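Local coordinates for pumilio domain-containing protein 7 (Caenorhabditis elegans, PDB 3V71) that binds a consensus sequence in the 3'-untranslated regions of maternal mRNAs and modulates their expression and stability during oocyte formation and early embryonic divisions, at residues V320-I324 against K373-V378. Sequence-based numbering, arbitrary orientation.
Sequences VQQMI and KIIDSV. With nucleotides of chain B.
Gln321 and Ile324 meet Lys373, Ile374, Ser377 and Val378 in a near-parallel helix-helix contact that ends at a uracil. It sits near the C-terminal end of the PUF repeat array, where helix 316-330, in the predicted eighth Pumilio repeat, lies beside helix 369-380 of the RNA-binding C-terminal region. The axes of the two segments are 10.5 Å apart. Away from the nucleotide the contact is mostly apolar. Ile374 CG1 lies against Gln321 CG, the two side chains crossing at about a right angle. Ile324 CD1 reaches Ile374 CG2 at 4.0 Å and also meets Val378 CG2. Ser377 OG, bonded back to Ile374 O, lies against Ile324 CG2. Toward the nucleotide, Gln321 is extended beyond CG, which carries its amide to U4 of chain B, where NE2 donates to O4 at 2.7 Å. Asn317 OD1 is a second partner of this NE2. Lys373 bends at chi3 (72°) and sends NZ to the same O4, a weak bond at 3.3 Å. Shortening Gln321 to an alanine would probably cost O4 its stronger donor, leaving the weak bond from Lys373, and uncover part of Ile374. Two donors from different helices thus share one carbonyl oxygen, consistent with reading a uracil, since cytosine would place an amino group there.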
loop_
_atom_site.group_PDB
_atom_site.type_symbol
_atom_site.label_atom_id
_atom_site.label_comp_id
_atom_site.label_asym_id
_atom_site.label_seq_id
_atom_site.Cartn_x
_atom_site.Cartn_y
_atom_site.Cartn_z
ATOM N N VAL A 320 -9.204 23.915 -7.388
ATOM C CA VAL A 320 -9.219 24.958 -8.407
ATOM C C VAL A 320 -7.804 25.305 -8.870
ATOM O O VAL A 320 -7.550 25.381 -10.076
ATOM C CB VAL A 320 -9.965 26.216 -7.927
ATOM C CG1 VAL A 320 -9.922 27.298 -8.981
ATOM C CG2 VAL A 320 -11.386 25.865 -7.590
ATOM N N GLN A 321 -6.889 25.503 -7.916
ATOM C CA GLN A 321 -5.471 25.733 -8.226
ATOM C C GLN A 321 -4.910 24.627 -9.110
ATOM O O GLN A 321 -4.036 24.850 -9.938
ATOM C CB GLN A 321 -4.645 25.817 -6.948
ATOM C CG GLN A 321 -5.142 26.843 -5.953
ATOM C CD GLN A 321 -4.132 27.134 -4.877
ATOM O OE1 GLN A 321 -3.006 27.536 -5.168
ATOM N NE2 GLN A 321 -4.519 26.925 -3.621
ATOM N N GLN A 322 -5.426 23.424 -8.914
ATOM C CA GLN A 322 -5.104 22.302 -9.766
ATOM C C GLN A 322 -5.560 22.518 -11.213
ATOM O O GLN A 322 -4.776 22.360 -12.148
ATOM C CB GLN A 322 -5.758 21.048 -9.215
ATOM C CG GLN A 322 -5.041 19.810 -9.653
ATOM C CD GLN A 322 -3.601 19.842 -9.218
ATOM O OE1 GLN A 322 -2.724 20.295 -9.956
ATOM N NE2 GLN A 322 -3.349 19.386 -7.998
ATOM N N MET A 323 -6.835 22.865 -11.385
ATOM C CA MET A 323 -7.401 23.149 -12.704
ATOM C C MET A 323 -6.626 24.244 -13.413
ATOM O O MET A 323 -6.361 24.154 -14.615
ATOM C CB MET A 323 -8.845 23.601 -12.572
ATOM C CG MET A 323 -9.708 22.663 -11.768
ATOM S SD MET A 323 -11.326 23.396 -11.459
ATOM C CE MET A 323 -12.073 23.313 -13.096
ATOM N N ILE A 324 -6.278 25.284 -12.661
ATOM C CA ILE A 324 -5.475 26.378 -13.188
ATOM C C ILE A 324 -4.072 25.891 -13.563
ATOM O O ILE A 324 -3.527 26.283 -14.593
ATOM C CB ILE A 324 -5.385 27.541 -12.178
ATOM C CG1 ILE A 324 -6.779 28.014 -11.772
ATOM C CG2 ILE A 324 -4.593 28.709 -12.752
ATOM C CD1 ILE A 324 -6.752 29.165 -10.785
ATOM N N LYS A 373 -2.668 33.039 -3.521
ATOM C CA LYS A 373 -1.991 32.104 -4.409
ATOM C C LYS A 373 -2.748 31.935 -5.735
ATOM O O LYS A 373 -2.155 31.936 -6.820
ATOM C CB LYS A 373 -1.761 30.762 -3.706
ATOM C CG LYS A 373 -0.367 30.644 -3.103
ATOM C CD LYS A 373 -0.249 29.513 -2.092
ATOM C CE LYS A 373 -0.258 28.149 -2.757
ATOM N NZ LYS A 373 -0.100 27.061 -1.750
ATOM N N ILE A 374 -4.064 31.811 -5.642
ATOM C CA ILE A 374 -4.898 31.731 -6.828
ATOM C C ILE A 374 -4.791 33.001 -7.676
ATOM O O ILE A 374 -4.784 32.950 -8.910
ATOM C CB ILE A 374 -6.366 31.462 -6.454
ATOM C CG1 ILE A 374 -6.515 30.039 -5.899
ATOM C CG2 ILE A 374 -7.254 31.643 -7.657
ATOM C CD1 ILE A 374 -7.754 29.830 -5.032
ATOM N N ILE A 375 -4.698 34.142 -7.006
ATOM C CA ILE A 375 -4.571 35.416 -7.699
ATOM C C ILE A 375 -3.234 35.500 -8.404
ATOM O O ILE A 375 -3.164 35.824 -9.585
ATOM C CB ILE A 375 -4.745 36.606 -6.731
ATOM C CG1 ILE A 375 -6.236 36.931 -6.580
ATOM C CG2 ILE A 375 -3.968 37.833 -7.229
ATOM C CD1 ILE A 375 -6.599 37.672 -5.312
ATOM N N ASP A 376 -2.172 35.185 -7.674
ATOM C CA ASP A 376 -0.828 35.255 -8.221
ATOM C C ASP A 376 -0.695 34.359 -9.442
ATOM O O ASP A 376 -0.119 34.754 -10.457
ATOM C CB ASP A 376 0.200 34.856 -7.166
ATOM C CG ASP A 376 1.616 35.298 -7.534
ATOM O OD1 ASP A 376 1.757 36.330 -8.231
ATOM O OD2 ASP A 376 2.588 34.617 -7.124
ATOM N N SER A 377 -1.241 33.153 -9.345
ATOM C CA SER A 377 -1.091 32.187 -10.418
ATOM C C SER A 377 -1.748 32.662 -11.710
ATOM O O SER A 377 -1.245 32.398 -12.801
ATOM C CB SER A 377 -1.616 30.815 -9.994
ATOM O OG SER A 377 -3.005 30.710 -10.169
ATOM N N VAL A 378 -2.859 33.380 -11.580
ATOM C CA VAL A 378 -3.593 33.889 -12.740
ATOM C C VAL A 378 -2.944 35.123 -13.391
ATOM O O VAL A 378 -3.062 35.331 -14.598
ATOM C CB VAL A 378 -5.054 34.192 -12.368
ATOM C CG1 VAL A 378 -5.636 35.266 -13.265
ATOM C CG2 VAL A 378 -5.883 32.919 -12.418
ATOM P P U B 4 -3.007 31.177 7.331
ATOM O OP1 U B 4 -3.375 31.669 8.688
ATOM O OP2 U B 4 -1.956 31.903 6.572
ATOM O "O5'" U B 4 -2.661 29.611 7.384
ATOM C "C5'" U B 4 -2.417 28.854 6.194
ATOM C "C4'" U B 4 -3.615 28.009 5.822
ATOM O "O4'" U B 4 -4.299 28.612 4.695
ATOM C "C3'" U B 4 -3.340 26.576 5.357
ATOM O "O3'" U B 4 -3.103 25.666 6.432
ATOM C "C2'" U B 4 -4.599 26.253 4.569
ATOM O "O2'" U B 4 -5.659 25.907 5.446
ATOM C "C1'" U B 4 -4.921 27.609 3.925
ATOM N N1 U B 4 -4.422 27.689 2.535
ATOM C C2 U B 4 -5.273 27.205 1.574
ATOM O O2 U B 4 -6.370 26.762 1.857
ATOM N N3 U B 4 -4.793 27.257 0.292
ATOM C C4 U B 4 -3.570 27.738 -0.123
ATOM O O4 U B 4 -3.283 27.724 -1.325
ATOM C C5 U B 4 -2.748 28.227 0.937
ATOM C C6 U B 4 -3.188 28.184 2.198
#